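Local coordinates for protein anti-sigma-I factor RsgI3 (Clostridium thermocellum, PDB 6QE7) that binds pectin outside the cell through a pair of PA14 domains and probably restrains the sigma factor SigI3 until polysaccharide binds, at residues 44-49 and 111-116; 66-71 and 86-91; 231-236 and 259-264. One frame throughout, in Å; residues are numbered along the deposited sequence.

Contact 1: 44-49 and 111-116. With CA (calcium ion), chain E; CA (calcium ion), chain D.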
loop_
_atom_site.group_PDB
_atom_site.type_symbol
_atom_site.label_atom_id
_atom_site.label_comp_id
_atom_site.label_asym_id
_atom_site.label_seq_id
_atom_site.Cartn_x
_atom_site.Cartn_y
_atom_site.Cartn_z
ATOM N N ASP A 44 -7.278 -10.058 -8.399
ATOM C CA ASP A 44 -5.898 -9.637 -8.706
ATOM C C ASP A 44 -5.360 -8.623 -7.667
ATOM O O ASP A 44 -6.141 -7.977 -6.933
ATOM C CB ASP A 44 -5.744 -9.137 -10.153
ATOM C CG ASP A 44 -5.961 -10.175 -11.241
ATOM O OD1 ASP A 44 -5.862 -11.339 -10.903
ATOM O OD2 ASP A 44 -6.243 -9.795 -12.451
ATOM N N THR A 45 -4.014 -8.538 -7.639
ATOM C CA THR A 45 -3.195 -7.615 -6.818
ATOM C C THR A 45 -3.749 -7.565 -5.395
ATOM O O THR A 45 -4.276 -6.529 -5.010
ATOM C CB THR A 45 -3.184 -6.219 -7.461
ATOM O OG1 THR A 45 -4.549 -5.868 -7.614
ATOM C CG2 THR A 45 -2.526 -6.155 -8.814
ATOM N N TYR A 46 -3.592 -8.640 -4.616
ATOM C CA TYR A 46 -3.982 -8.642 -3.218
ATOM C C TYR A 46 -2.838 -9.254 -2.422
ATOM O O TYR A 46 -1.901 -9.832 -3.057
ATOM C CB TYR A 46 -5.358 -9.279 -2.978
ATOM C CG TYR A 46 -5.586 -10.681 -3.481
ATOM C CD1 TYR A 46 -5.260 -11.765 -2.707
ATOM C CD2 TYR A 46 -6.275 -10.936 -4.675
ATOM C CE1 TYR A 46 -5.519 -13.070 -3.113
ATOM C CE2 TYR A 46 -6.655 -12.222 -5.032
ATOM C CZ TYR A 46 -6.220 -13.302 -4.285
ATOM O OH TYR A 46 -6.515 -14.601 -4.638
ATOM N N SER A 47 -2.896 -9.023 -1.108
ATOM C CA SER A 47 -1.861 -9.485 -0.166
ATOM C C SER A 47 -2.491 -9.832 1.169
ATOM O O SER A 47 -3.545 -9.288 1.495
ATOM C CB SER A 47 -0.692 -8.528 -0.033
ATOM O OG SER A 47 -1.077 -7.202 0.347
ATOM N N VAL A 48 -1.792 -10.738 1.861
ATOM C CA VAL A 48 -2.215 -11.377 3.108
ATOM C C VAL A 48 -0.958 -11.454 3.949
ATOM O O VAL A 48 0.067 -11.940 3.460
ATOM C CB VAL A 48 -2.854 -12.783 2.893
ATOM C CG1 VAL A 48 -3.498 -13.206 4.166
ATOM C CG2 VAL A 48 -3.898 -12.824 1.770
ATOM N N ARG A 49 -1.135 -11.078 5.201
ATOM C CA ARG A 49 -0.152 -11.275 6.253
ATOM C C ARG A 49 -0.761 -12.119 7.368
ATOM O O ARG A 49 -1.692 -11.673 7.988
ATOM C CB ARG A 49 0.279 -9.950 6.874
ATOM C CG ARG A 49 1.525 -10.164 7.733
ATOM C CD ARG A 49 1.904 -8.896 8.394
ATOM N NE ARG A 49 2.598 -8.087 7.441
ATOM C CZ ARG A 49 2.288 -6.839 7.077
ATOM N NH1 ARG A 49 1.191 -6.262 7.512
ATOM N NH2 ARG A 49 3.111 -6.181 6.265
ATOM N N TYR A 111 2.306 -12.892 1.863
ATOM C CA TYR A 111 1.902 -13.547 0.619
ATOM C C TYR A 111 1.380 -12.463 -0.303
ATOM O O TYR A 111 0.693 -11.557 0.230
ATOM C CB TYR A 111 0.815 -14.590 0.964
ATOM C CG TYR A 111 0.009 -14.938 -0.252
ATOM C CD1 TYR A 111 0.504 -15.809 -1.198
ATOM C CD2 TYR A 111 -1.159 -14.268 -0.526
ATOM C CE1 TYR A 111 -0.157 -16.057 -2.380
ATOM C CE2 TYR A 111 -1.840 -14.510 -1.695
ATOM C CZ TYR A 111 -1.335 -15.388 -2.621
ATOM O OH TYR A 111 -2.032 -15.618 -3.751
ATOM N N TYR A 112 1.512 -12.616 -1.627
ATOM C CA TYR A 112 0.702 -11.777 -2.520
ATOM C C TYR A 112 0.402 -12.573 -3.790
ATOM O O TYR A 112 1.053 -13.563 -4.130
ATOM C CB TYR A 112 1.422 -10.470 -2.834
ATOM C CG TYR A 112 2.464 -10.588 -3.919
ATOM C CD1 TYR A 112 3.755 -11.000 -3.652
ATOM C CD2 TYR A 112 2.172 -10.238 -5.233
ATOM C CE1 TYR A 112 4.724 -11.087 -4.657
ATOM C CE2 TYR A 112 3.135 -10.266 -6.239
ATOM C CZ TYR A 112 4.431 -10.683 -5.958
ATOM O OH TYR A 112 5.321 -10.808 -6.977
ATOM N N GLN A 113 -0.698 -12.180 -4.373
ATOM C CA GLN A 113 -1.212 -12.511 -5.714
ATOM C C GLN A 113 -1.038 -11.310 -6.641
ATOM O O GLN A 113 -1.423 -10.130 -6.276
ATOM C CB GLN A 113 -2.700 -12.896 -5.582
ATOM C CG GLN A 113 -3.506 -12.596 -6.853
ATOM C CD GLN A 113 -3.292 -13.547 -7.990
ATOM O OE1 GLN A 113 -2.195 -14.047 -8.228
ATOM N NE2 GLN A 113 -4.401 -13.919 -8.644
ATOM N N HIS A 114 -0.509 -11.603 -7.813
ATOM C CA HIS A 114 -0.445 -10.627 -8.917
ATOM C C HIS A 114 -1.671 -10.852 -9.809
ATOM O O HIS A 114 -2.656 -10.136 -9.609
ATOM C CB HIS A 114 0.918 -10.643 -9.643
ATOM C CG HIS A 114 1.021 -9.577 -10.689
ATOM N ND1 HIS A 114 1.562 -9.830 -11.911
ATOM C CD2 HIS A 114 0.536 -8.294 -10.736
ATOM C CE1 HIS A 114 1.447 -8.753 -12.688
ATOM N NE2 HIS A 114 0.815 -7.782 -11.975
ATOM N N VAL A 115 -1.614 -11.836 -10.708
ATOM C CA VAL A 115 -2.697 -12.130 -11.678
ATOM C C VAL A 115 -2.912 -13.639 -11.842
ATOM O O VAL A 115 -2.243 -14.462 -11.200
ATOM C CB VAL A 115 -2.384 -11.456 -13.028
ATOM C CG1 VAL A 115 -2.354 -9.906 -12.944
ATOM C CG2 VAL A 115 -1.123 -11.999 -13.667
ATOM N N ARG A 116 -3.897 -13.999 -12.658
ATOM C CA ARG A 116 -4.143 -15.434 -12.916
ATOM C C ARG A 116 -4.390 -16.143 -11.590
ATOM O O ARG A 116 -5.333 -15.739 -10.835
ATOM C CB ARG A 116 -2.977 -15.964 -13.720
ATOM C CG ARG A 116 -2.822 -15.085 -14.954
ATOM C CD ARG A 116 -2.076 -15.795 -16.043
ATOM N NE ARG A 116 -1.867 -14.856 -17.147
ATOM C CZ ARG A 116 -1.932 -15.171 -18.433
ATOM N NH1 ARG A 116 -2.215 -16.408 -18.798
ATOM N NH2 ARG A 116 -1.656 -14.264 -19.349
HETATM CA CA CA E . -6.290 -5.569 -5.995
HETATM CA CA CA D . -0.925 -15.373 -9.540
HETATM O O HOH W 1 -6.860 -13.601 -10.815
HETATM O O HOH W 2 -7.245 -13.083 -8.318
HETATM O O HOH W 3 -5.762 -11.950 -13.850
HETATM O O HOH W 4 0.866 -14.649 -11.492
HETATM O O HOH W 5 0.147 -16.916 -11.539
HETATM O O HOH W 6 -8.300 -4.149 -5.779
HETATM O O HOH W 7 -7.749 -7.103 -4.760
HETATM O O HOH W 8 -7.614 -5.939 -8.020
#
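Strands 46-49 and 111-113 run antiparallel, their axes 4.7 Å apart and 165° between their directions, with Tyr46-Gln113 and Val48-Tyr111 as hydrogen-bonded pairs around the non-hydrogen-bonded pair Ser47-Tyr112. At the end of this ladder Thr45 and Tyr46 both face Gln113, a G1 beta bulge, and Thr45 N donates to His114 O at 2.9 Å.

Tyr46, Val48, Tyr111 and Gln113 share one face of the sheet. Gln113 lays its aliphatic part over the Tyr46 ring: CB sits 3.8 Å from the ring centroid and 11° off the normal, a CH-pi contact. Val48 CG2 approaches the edge of the Tyr111 ring, 3.9 Å from CD2. Beyond CB the Gln113 chain, with CG anti to the backbone N (chi1 152°), bends at the next bond, and its amide oxygen OE1 binds one calcium ion at 2.3 Å, joined by Val115 O. The other end of that amide is also held, since NE2 donates to Arg116 O at 3.0 Å with the acceptor in the amide plane, though NE2 stands well above the Arg116 carbonyl plane, and to a water that Asp44 N reaches as well.

A second calcium lies at the bulge, bound by Asp44 O, Thr45 O and Thr45 OG1, the last at 2.4 Å; Asn12 O contributes too. Asp69, Asp70 and Ala117 complete the protein ligands of the first ion. Because the ligands supplied here come from these strand ends and the loops beside them, the bulge and its hydrogen bonds probably link the two sites of this PA14 domain, and bonds to both ends of the Gln113 amide should fix its rotation.

Contact 2: 66-71 and 86-91; sequences TVTDDG and KSQSAT. With CA (calcium ion), chain D.
Thr68 and Thr91 form an antiparallel hydrogen-bonded pair where strand 60-69 of the first PA14 domain meets the start of strand 91-99 and the loop before it, and just beyond it Asp69 and Asp70, joined by a cis peptide bond, turn to a calcium ion.

The backbone bonds of the pair are long: Thr91 N donates to Thr68 O at 3.3 Å, and the return bond from Thr68 N is weak. CA-H...O contacts flank them, from Val67 CA to Thr91 O and from Ala90 CA to Thr68 O.

Among the side-chain bonds, the Gln88 amide spans the strand end and the turn. Extended beyond CG, it brings NE2 to Thr68 O at 3.1 Å, arriving from the opposite face of that carbonyl to Thr91 N, with a weak bond to Asp70 O besides. Thr68 OG1 donates to the same Asp70 O at 2.8 Å, tying the strand end to the turn, while Gln88 OE1 is taken by His93.

Carboxylates form the third group. Asp69 OD1 and Asp70 OD1 bind the calcium at 2.3 and 2.4 Å, alongside Gln113, Val115 and Ala117. Their other oxygens face the loop: Asp69 OD2 accepts from a water that in turn takes the N-H of Ala90. The loop thus contributes second-shell bonds, direct for Asp70 and through water for Asp69, that probably help orient the two ligands, and His114 N bonds to Asp70 OD1 as well.

With CG beside the backbone N (chi1 -65°), the Asp70 carboxylate can offer OD1 to the calcium and OD2 to Gln88 N, which meets OD2 at 3.1 Å on its anti side, 25° out of the carboxylate plane.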
loop_
_atom_site.group_PDB
_atom_site.type_symbol
_atom_site.label_atom_id
_atom_site.label_comp_id
_atom_site.label_asym_id
_atom_site.label_seq_id
_atom_site.Cartn_x
_atom_site.Cartn_y
_atom_site.Cartn_z
ATOM N N THR A 66 6.527 -23.502 1.966
ATOM C CA THR A 66 5.470 -22.634 1.418
ATOM C C THR A 66 5.236 -23.129 0.003
ATOM O O THR A 66 6.175 -23.474 -0.675
ATOM C CB THR A 66 5.865 -21.156 1.488
ATOM O OG1 THR A 66 7.012 -20.928 0.658
ATOM C CG2 THR A 66 6.167 -20.688 2.891
ATOM N N VAL A 67 3.982 -23.264 -0.378
ATOM C CA VAL A 67 3.646 -23.440 -1.807
ATOM C C VAL A 67 2.691 -22.288 -2.113
ATOM O O VAL A 67 1.598 -22.277 -1.529
ATOM C CB VAL A 67 2.989 -24.818 -2.081
ATOM C CG1 VAL A 67 2.791 -25.027 -3.565
ATOM C CG2 VAL A 67 3.821 -25.943 -1.516
ATOM N N THR A 68 3.097 -21.380 -2.989
ATOM C CA THR A 68 2.422 -20.088 -3.217
ATOM C C THR A 68 2.414 -19.782 -4.692
ATOM O O THR A 68 3.411 -20.042 -5.400
ATOM C CB THR A 68 3.054 -18.912 -2.481
ATOM O OG1 THR A 68 4.481 -18.735 -2.668
ATOM C CG2 THR A 68 2.812 -19.018 -0.999
ATOM N N ASP A 69 1.352 -19.083 -5.051
ATOM C CA ASP A 69 1.279 -18.257 -6.262
ATOM C C ASP A 69 0.539 -16.995 -5.835
ATOM O O ASP A 69 -0.641 -17.152 -5.498
ATOM C CB ASP A 69 0.599 -19.054 -7.377
ATOM C CG ASP A 69 0.322 -18.199 -8.594
ATOM O OD1 ASP A 69 0.380 -16.919 -8.469
ATOM O OD2 ASP A 69 0.097 -18.794 -9.642
ATOM N N ASP A 70 1.208 -15.786 -5.777
ATOM C CA ASP A 70 2.583 -15.586 -6.221
ATOM C C ASP A 70 3.589 -15.696 -5.084
ATOM O O ASP A 70 3.933 -16.808 -4.694
ATOM C CB ASP A 70 2.743 -14.269 -6.960
ATOM C CG ASP A 70 1.933 -14.306 -8.248
ATOM O OD1 ASP A 70 0.649 -14.181 -8.143
ATOM O OD2 ASP A 70 2.548 -14.386 -9.328
ATOM N N GLY A 71 4.044 -14.587 -4.546
ATOM C CA GLY A 71 5.299 -14.589 -3.783
ATOM C C GLY A 71 5.055 -14.743 -2.308
ATOM O O GLY A 71 3.898 -14.752 -1.821
ATOM N N LYS A 86 7.991 -12.594 -5.533
ATOM C CA LYS A 86 8.054 -12.543 -7.011
ATOM C C LYS A 86 6.817 -13.229 -7.563
ATOM O O LYS A 86 6.126 -13.962 -6.811
ATOM C CB LYS A 86 9.310 -13.214 -7.578
ATOM C CG LYS A 86 9.357 -14.722 -7.364
ATOM C CD LYS A 86 10.661 -15.340 -7.714
ATOM C CE LYS A 86 10.637 -16.855 -7.634
ATOM N NZ LYS A 86 11.904 -17.366 -8.199
ATOM N N SER A 87 6.630 -12.973 -8.841
ATOM C CA SER A 87 5.659 -13.576 -9.747
ATOM C C SER A 87 6.094 -15.040 -9.918
ATOM O O SER A 87 7.265 -15.330 -10.302
ATOM C CB SER A 87 5.615 -12.790 -11.023
ATOM O OG SER A 87 4.760 -13.385 -11.945
ATOM N N GLN A 88 5.212 -15.959 -9.548
ATOM C CA GLN A 88 5.491 -17.384 -9.748
ATOM C C GLN A 88 4.175 -18.150 -9.746
ATOM O O GLN A 88 3.378 -17.937 -8.869
ATOM C CB GLN A 88 6.397 -17.963 -8.652
ATOM C CG GLN A 88 5.940 -17.645 -7.237
ATOM C CD GLN A 88 6.817 -18.299 -6.193
ATOM O OE1 GLN A 88 8.025 -18.375 -6.313
ATOM N NE2 GLN A 88 6.205 -18.809 -5.129
ATOM N N SER A 89 3.967 -18.960 -10.756
ATOM C CA SER A 89 3.110 -20.152 -10.638
ATOM C C SER A 89 3.402 -20.861 -9.316
ATOM O O SER A 89 4.553 -20.685 -8.824
ATOM C CB SER A 89 3.365 -21.040 -11.803
ATOM O OG SER A 89 2.283 -21.901 -11.908
ATOM N N ALA A 90 2.477 -21.718 -8.836
ATOM C CA ALA A 90 2.555 -22.458 -7.552
ATOM C C ALA A 90 3.896 -23.171 -7.462
ATOM O O ALA A 90 4.238 -23.950 -8.361
ATOM C CB ALA A 90 1.461 -23.478 -7.414
ATOM N N THR A 91 4.666 -22.859 -6.443
ATOM C CA THR A 91 6.066 -23.285 -6.382
ATOM C C THR A 91 6.301 -23.522 -4.915
ATOM O O THR A 91 5.917 -22.664 -4.133
ATOM C CB THR A 91 7.061 -22.251 -6.939
ATOM O OG1 THR A 91 6.753 -21.974 -8.316
ATOM C CG2 THR A 91 8.490 -22.722 -6.760
HETATM CA CA CA D . -0.925 -15.373 -9.540
HETATM O O HOH W 9 6.207 -20.635 -1.971
HETATM O O HOH W 10 -0.424 -21.452 -9.592
HETATM O O HOH W 5 0.147 -16.916 -11.539
HETATM O O HOH W 4 0.866 -14.649 -11.492
#

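Contact 3: 231-236 and 259-264; sequences DNWQNQ and EYCNYG
Cys261 SG sits over the six-membered ring of Trp233, 3.4 Å from its centroid and 8° off the ring normal, a sulfur-aromatic contact made through the face of the indole. SG stands between the Cys261 backbone N and carbonyl carbon (chi1 68°), which swings it onto that face. The Cys261 CB follows the sulfur in, 3.4 Å from Trp233 CH2. At the rim of the same ring system, Glu259 O lies near the indole plane, 3.6 Å from CZ3, and Glu259 CB stands 4.0 Å from that carbon.

Tyr263 reaches across from the far end of its segment. Its hydroxyl donates to Trp233 O, which lies in the plane of the phenol ring; the modelled 2.4 Å is very short, so the exact length is doubtful. The same OH lies above the indole face, toward its rim. Asn235 O also comes to the phenol edge, 3.3 Å from CE2.

These groups belong to the second PA14 domain, where the loop after strand 227-232 folds over the strand that begins at 254. Cys261 and Tyr263, two residues apart in the chain, both point their CB atoms at the loop.

Further out, Arg221 makes a cation-pi contact with Trp233 and a salt bridge to Asp231, while Glu259 is anchored by Arg197. The loop itself is pinned through Asn235, whose ND2 donates to Gly218 O. Strand 219-224 runs alongside, its Arg221 backbone-bonded to Glu259, as Gly219 is to Cys261.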
loop_
_atom_site.group_PDB
_atom_site.type_symbol
_atom_site.label_atom_id
_atom_site.label_comp_id
_atom_site.label_asym_id
_atom_site.label_seq_id
_atom_site.Cartn_x
_atom_site.Cartn_y
_atom_site.Cartn_z
ATOM N N ASP A 231 7.847 20.625 -12.742
ATOM C CA ASP A 231 8.612 21.683 -12.011
ATOM C C ASP A 231 8.403 23.030 -12.701
ATOM O O ASP A 231 9.149 23.373 -13.557
ATOM C CB ASP A 231 10.081 21.287 -11.934
ATOM C CG ASP A 231 10.932 22.113 -10.972
ATOM O OD1 ASP A 231 10.350 22.834 -10.149
ATOM O OD2 ASP A 231 12.178 21.947 -11.020
ATOM N N ASN A 232 7.342 23.729 -12.365
ATOM C CA ASN A 232 7.046 25.069 -12.902
ATOM C C ASN A 232 6.717 25.978 -11.709
ATOM O O ASN A 232 5.599 26.415 -11.560
ATOM C CB ASN A 232 5.969 24.948 -13.969
ATOM C CG ASN A 232 5.685 26.270 -14.638
ATOM O OD1 ASN A 232 6.559 27.157 -14.637
ATOM N ND2 ASN A 232 4.473 26.408 -15.184
ATOM N N TRP A 233 7.667 26.157 -10.825
ATOM C CA TRP A 233 7.449 26.851 -9.542
ATOM C C TRP A 233 7.312 28.373 -9.737
ATOM O O TRP A 233 6.747 28.987 -8.822
ATOM C CB TRP A 233 8.609 26.532 -8.614
ATOM C CG TRP A 233 8.386 26.947 -7.210
ATOM C CD1 TRP A 233 9.166 27.759 -6.441
ATOM C CD2 TRP A 233 7.301 26.527 -6.388
ATOM N NE1 TRP A 233 8.609 27.907 -5.208
ATOM C CE2 TRP A 233 7.459 27.173 -5.142
ATOM C CE3 TRP A 233 6.186 25.705 -6.600
ATOM C CZ2 TRP A 233 6.577 26.968 -4.089
ATOM C CZ3 TRP A 233 5.280 25.551 -5.573
ATOM C CH2 TRP A 233 5.507 26.123 -4.316
ATOM N N GLN A 234 7.834 28.947 -10.834
ATOM C CA GLN A 234 7.800 30.421 -11.133
ATOM C C GLN A 234 6.508 30.775 -11.877
ATOM O O GLN A 234 6.162 31.953 -12.012
ATOM C CB GLN A 234 9.049 30.836 -11.939
ATOM C CG GLN A 234 10.403 30.515 -11.267
ATOM C CD GLN A 234 10.564 31.044 -9.854
ATOM O OE1 GLN A 234 10.545 32.250 -9.621
ATOM N NE2 GLN A 234 10.774 30.158 -8.883
ATOM N N ASN A 235 5.739 29.803 -12.326
ATOM C CA ASN A 235 4.650 30.131 -13.279
ATOM C C ASN A 235 3.713 31.172 -12.657
ATOM O O ASN A 235 3.375 31.071 -11.430
ATOM C CB ASN A 235 3.806 28.926 -13.724
ATOM C CG ASN A 235 2.441 29.352 -14.230
ATOM O OD1 ASN A 235 2.356 30.008 -15.284
ATOM N ND2 ASN A 235 1.393 29.067 -13.455
ATOM N N GLN A 236 3.211 32.040 -13.521
ATOM C CA GLN A 236 2.236 33.112 -13.208
ATOM C C GLN A 236 0.984 32.995 -14.095
ATOM O O GLN A 236 -0.053 33.526 -13.704
ATOM C CB GLN A 236 2.974 34.439 -13.427
ATOM C CG GLN A 236 2.729 35.470 -12.341
ATOM C CD GLN A 236 3.053 34.917 -10.978
ATOM O OE1 GLN A 236 2.355 34.045 -10.465
ATOM N NE2 GLN A 236 4.109 35.444 -10.383
ATOM N N GLU A 259 3.268 20.455 -4.542
ATOM C CA GLU A 259 3.501 21.820 -3.976
ATOM C C GLU A 259 2.904 22.866 -4.948
ATOM O O GLU A 259 3.051 22.758 -6.195
ATOM C CB GLU A 259 4.980 22.051 -3.633
ATOM C CG GLU A 259 5.517 21.295 -2.417
ATOM C CD GLU A 259 7.024 21.356 -2.120
ATOM O OE1 GLU A 259 7.797 21.832 -2.975
ATOM O OE2 GLU A 259 7.424 20.845 -1.067
ATOM N N TYR A 260 2.232 23.853 -4.367
ATOM C CA TYR A 260 1.531 24.951 -5.074
ATOM C C TYR A 260 1.914 26.272 -4.397
ATOM O O TYR A 260 1.862 26.391 -3.177
ATOM C CB TYR A 260 0.006 24.799 -4.995
ATOM C CG TYR A 260 -0.752 25.940 -5.625
ATOM C CD1 TYR A 260 -0.598 26.187 -6.975
ATOM C CD2 TYR A 260 -1.565 26.801 -4.916
ATOM C CE1 TYR A 260 -1.249 27.224 -7.607
ATOM C CE2 TYR A 260 -2.168 27.904 -5.523
ATOM C CZ TYR A 260 -2.028 28.112 -6.881
ATOM O OH TYR A 260 -2.619 29.143 -7.582
ATOM N N CYS A 261 2.211 27.278 -5.187
ATOM C CA CYS A 261 2.339 28.642 -4.659
ATOM C C CYS A 261 1.490 29.581 -5.531
ATOM O O CYS A 261 1.401 29.468 -6.720
ATOM C CB CYS A 261 3.797 29.013 -4.478
ATOM S SG CYS A 261 4.729 29.204 -6.018
ATOM N N ASN A 262 0.768 30.408 -4.850
ATOM C CA ASN A 262 0.038 31.557 -5.390
ATOM C C ASN A 262 0.905 32.816 -5.304
ATOM O O ASN A 262 1.524 33.058 -4.246
ATOM C CB ASN A 262 -1.190 31.761 -4.517
ATOM C CG ASN A 262 -2.216 32.437 -5.357
ATOM O OD1 ASN A 262 -2.521 31.872 -6.412
ATOM N ND2 ASN A 262 -2.638 33.633 -4.942
ATOM N N TYR A 263 0.918 33.643 -6.334
ATOM C CA TYR A 263 1.743 34.883 -6.327
ATOM C C TYR A 263 0.826 36.142 -6.298
ATOM O O TYR A 263 1.256 37.378 -6.443
ATOM C CB TYR A 263 2.709 34.800 -7.514
ATOM C CG TYR A 263 3.771 33.726 -7.502
ATOM C CD1 TYR A 263 4.850 33.821 -6.635
ATOM C CD2 TYR A 263 3.761 32.654 -8.412
ATOM C CE1 TYR A 263 5.880 32.883 -6.654
ATOM C CE2 TYR A 263 4.802 31.734 -8.475
ATOM C CZ TYR A 263 5.873 31.859 -7.595
ATOM O OH TYR A 263 6.928 30.993 -7.549
ATOM N N GLY A 264 -0.451 35.884 -6.054
ATOM C CA GLY A 264 -1.436 36.934 -5.727
ATOM C C GLY A 264 -2.652 36.844 -6.623
ATOM O O GLY A 264 -3.671 37.545 -6.309
#

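How the contacts relate
Contacts 1 and 2 belong to the first PA14 domain and meet at one calcium ion: segments 111-116 and 66-71 both supply ligands to it, and two metal-bound waters are common to both contacts. Their centres are 10 Å apart, and direct bonds probably join them, Tyr111 OH to Asp69 O at 2.7 Å and Asp70 N to Tyr112 O at 2.8 Å. Along the chain, contact 2 falls between the two segments of contact 1. The second calcium belongs to contact 1. Contact 3 lies in the other PA14 domain, its centre about 41 Å from that of contact 1 and 48 Å from that of contact 2, and touches neither.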